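PDB 3W8S: glutathione S-transferase-3 from Necator americanus, which probably catalyses the conjugation of glutathione to electrophilic substrates, releasing a halide from halogenated ones, as a sigma-class enzyme of the glutathione S-transferase superfamily. Local coordinates for residues Pro52-Asp57 against Ala68-Lys73. Numbering follows the deposited sequence.
Sequences PVLEVD and ARFVAK
Phe70 of helix 64-75 reaches out to Leu54 and Val56 of strand 53-56. Its CB points at the strand but is still 5.4 Å from Leu54 CD2. CG lies anti to the backbone N (chi1 177°), and this sends the ring away from the helix and across to the strand. CG itself is still short of contact, about 5.1 Å from Leu54 CD2. The CD2 side of the ring does the touching. CD2 meets Leu54 CD2 at 3.9 Å. Next along, CE2 meets Val56 CG2 at 3.7 Å. CZ, at the tip, comes no nearer than 4.3 Å to Val56 CG2. Both methyls approach the ring obliquely. The Leu54 side chain stands at about a right angle to that of Phe70, while Val56 and Phe70 come from opposite directions.

The fold is the thioredoxin-like N-terminal domain of glutathione S-transferases. Strand 53-56 pairs antiparallel with strands 4-9 and 59-62, and helix 64-75 packs on one face of this sheet. The axes of strand 53-56 and of helix residues 68-73 approach to 10.7 Å, with 41° between their directions. Pro52 follows a cis peptide bond, as is usual for the cis-proline of this fold, and touches the bound glutathione. The Leu54 side chain lies about 10 Å from that ligand.

Leu54 CD2 has a second partner, Val71 CG2, at 3.8 Å. With these two contacts, Leu54 CD2 meets two successive helix residues. All four side chains are apolar and buried. Phe22 of helix 16-25 touches both Leu54 and Val71, and Leu61 of strand 59-62 touches Phe70. In the two-chain assembly, the second copy of the protein adds its Phe83 against Val56 and its Ala86 against Phe70.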
loop_
_atom_site.group_PDB
_atom_site.type_symbol
_atom_site.label_atom_id
_atom_site.label_comp_id
_atom_site.label_asym_id
_atom_site.label_seq_id
_atom_site.Cartn_x
_atom_site.Cartn_y
_atom_site.Cartn_z
ATOM N N PRO A 52 -11.303 7.051 -2.258
ATOM C CA PRO A 52 -12.471 6.468 -2.960
ATOM C C PRO A 52 -13.042 5.205 -2.284
ATOM O O PRO A 52 -12.320 4.503 -1.537
ATOM C CB PRO A 52 -11.895 6.031 -4.356
ATOM C CG PRO A 52 -10.421 5.812 -4.059
ATOM C CD PRO A 52 -10.048 6.882 -3.016
ATOM N N VAL A 53 -14.301 4.903 -2.613
ATOM C CA VAL A 53 -14.935 3.650 -2.207
ATOM C C VAL A 53 -15.605 3.035 -3.451
ATOM O O VAL A 53 -16.314 3.707 -4.194
ATOM C CB VAL A 53 -15.990 3.858 -1.105
ATOM C CG1 VAL A 53 -16.813 2.552 -0.846
ATOM C CG2 VAL A 53 -15.307 4.292 0.201
ATOM N N LEU A 54 -15.401 1.727 -3.635
ATOM C CA LEU A 54 -16.081 1.029 -4.699
ATOM C C LEU A 54 -17.243 0.239 -4.054
ATOM O O LEU A 54 -17.065 -0.382 -3.018
ATOM C CB LEU A 54 -15.131 0.017 -5.403
ATOM C CG LEU A 54 -15.710 -0.712 -6.650
ATOM C CD1 LEU A 54 -15.707 0.236 -7.822
ATOM C CD2 LEU A 54 -14.837 -1.944 -7.050
ATOM N N GLU A 55 -18.403 0.262 -4.693
ATOM C CA GLU A 55 -19.479 -0.607 -4.266
ATOM C C GLU A 55 -19.742 -1.677 -5.367
ATOM O O GLU A 55 -19.856 -1.342 -6.537
ATOM C CB GLU A 55 -20.736 0.286 -3.972
ATOM C CG GLU A 55 -21.739 -0.452 -3.125
ATOM C CD GLU A 55 -22.881 0.484 -2.734
ATOM O OE1 GLU A 55 -22.605 1.582 -2.216
ATOM O OE2 GLU A 55 -24.018 0.122 -3.008
ATOM N N VAL A 56 -19.684 -2.957 -5.002
ATOM C CA VAL A 56 -19.707 -4.056 -5.988
ATOM C C VAL A 56 -20.970 -4.848 -5.582
ATOM O O VAL A 56 -20.969 -5.451 -4.508
ATOM C CB VAL A 56 -18.516 -5.060 -5.809
ATOM C CG1 VAL A 56 -18.580 -6.171 -6.879
ATOM C CG2 VAL A 56 -17.205 -4.337 -5.870
ATOM N N ASP A 57 -22.022 -4.789 -6.394
ATOM C CA ASP A 57 -23.360 -5.293 -6.027
ATOM C C ASP A 57 -23.706 -4.968 -4.589
ATOM O O ASP A 57 -24.007 -5.865 -3.830
ATOM C CB ASP A 57 -23.496 -6.816 -6.251
ATOM C CG ASP A 57 -23.406 -7.194 -7.707
ATOM O OD1 ASP A 57 -23.936 -6.475 -8.595
ATOM O OD2 ASP A 57 -22.718 -8.168 -7.965
ATOM N N ALA A 68 -8.187 -0.701 -7.020
ATOM C CA ALA A 68 -7.581 -0.799 -8.356
ATOM C C ALA A 68 -7.180 -2.249 -8.603
ATOM O O ALA A 68 -7.422 -2.801 -9.691
ATOM C CB ALA A 68 -6.371 0.112 -8.495
ATOM N N ARG A 69 -6.556 -2.864 -7.595
ATOM C CA ARG A 69 -6.139 -4.263 -7.734
ATOM C C ARG A 69 -7.341 -5.201 -7.973
ATOM O O ARG A 69 -7.282 -6.070 -8.830
ATOM C CB ARG A 69 -5.260 -4.798 -6.522
ATOM C CG ARG A 69 -4.757 -6.226 -6.737
ATOM C CD ARG A 69 -3.960 -6.758 -5.546
ATOM N NE ARG A 69 -2.905 -5.787 -5.315
ATOM C CZ ARG A 69 -2.860 -4.868 -4.361
ATOM N NH1 ARG A 69 -3.807 -4.740 -3.401
ATOM N NH2 ARG A 69 -1.859 -4.052 -4.420
ATOM N N PHE A 70 -8.368 -5.041 -7.171
ATOM C CA PHE A 70 -9.577 -5.832 -7.314
ATOM C C PHE A 70 -10.144 -5.757 -8.768
ATOM O O PHE A 70 -10.406 -6.810 -9.382
ATOM C CB PHE A 70 -10.661 -5.335 -6.353
ATOM C CG PHE A 70 -11.992 -6.076 -6.506
ATOM C CD1 PHE A 70 -12.132 -7.385 -6.048
ATOM C CD2 PHE A 70 -13.098 -5.442 -7.089
ATOM C CE1 PHE A 70 -13.347 -8.087 -6.209
ATOM C CE2 PHE A 70 -14.311 -6.136 -7.274
ATOM C CZ PHE A 70 -14.445 -7.468 -6.809
ATOM N N VAL A 71 -10.327 -4.531 -9.287
ATOM C CA VAL A 71 -10.872 -4.298 -10.650
ATOM C C VAL A 71 -9.863 -4.804 -11.716
ATOM O O VAL A 71 -10.270 -5.488 -12.714
ATOM C CB VAL A 71 -11.217 -2.789 -10.814
ATOM C CG1 VAL A 71 -11.688 -2.457 -12.205
ATOM C CG2 VAL A 71 -12.464 -2.499 -9.925
ATOM N N ALA A 72 -8.580 -4.472 -11.533
ATOM C CA ALA A 72 -7.586 -4.941 -12.491
ATOM C C ALA A 72 -7.607 -6.471 -12.560
ATOM O O ALA A 72 -7.432 -7.008 -13.636
ATOM C CB ALA A 72 -6.199 -4.460 -12.133
ATOM N N LYS A 73 -7.799 -7.171 -11.435
ATOM C CA LYS A 73 -7.720 -8.642 -11.467
ATOM C C LYS A 73 -8.998 -9.155 -12.215
ATOM O O LYS A 73 -8.912 -10.138 -12.973
ATOM C CB LYS A 73 -7.616 -9.331 -10.046
ATOM C CG LYS A 73 -6.187 -9.374 -9.345
ATOM C CD LYS A 73 -6.115 -9.913 -7.833
ATOM C CE LYS A 73 -4.748 -9.797 -7.134
ATOM N NZ LYS A 73 -3.542 -9.362 -8.016
#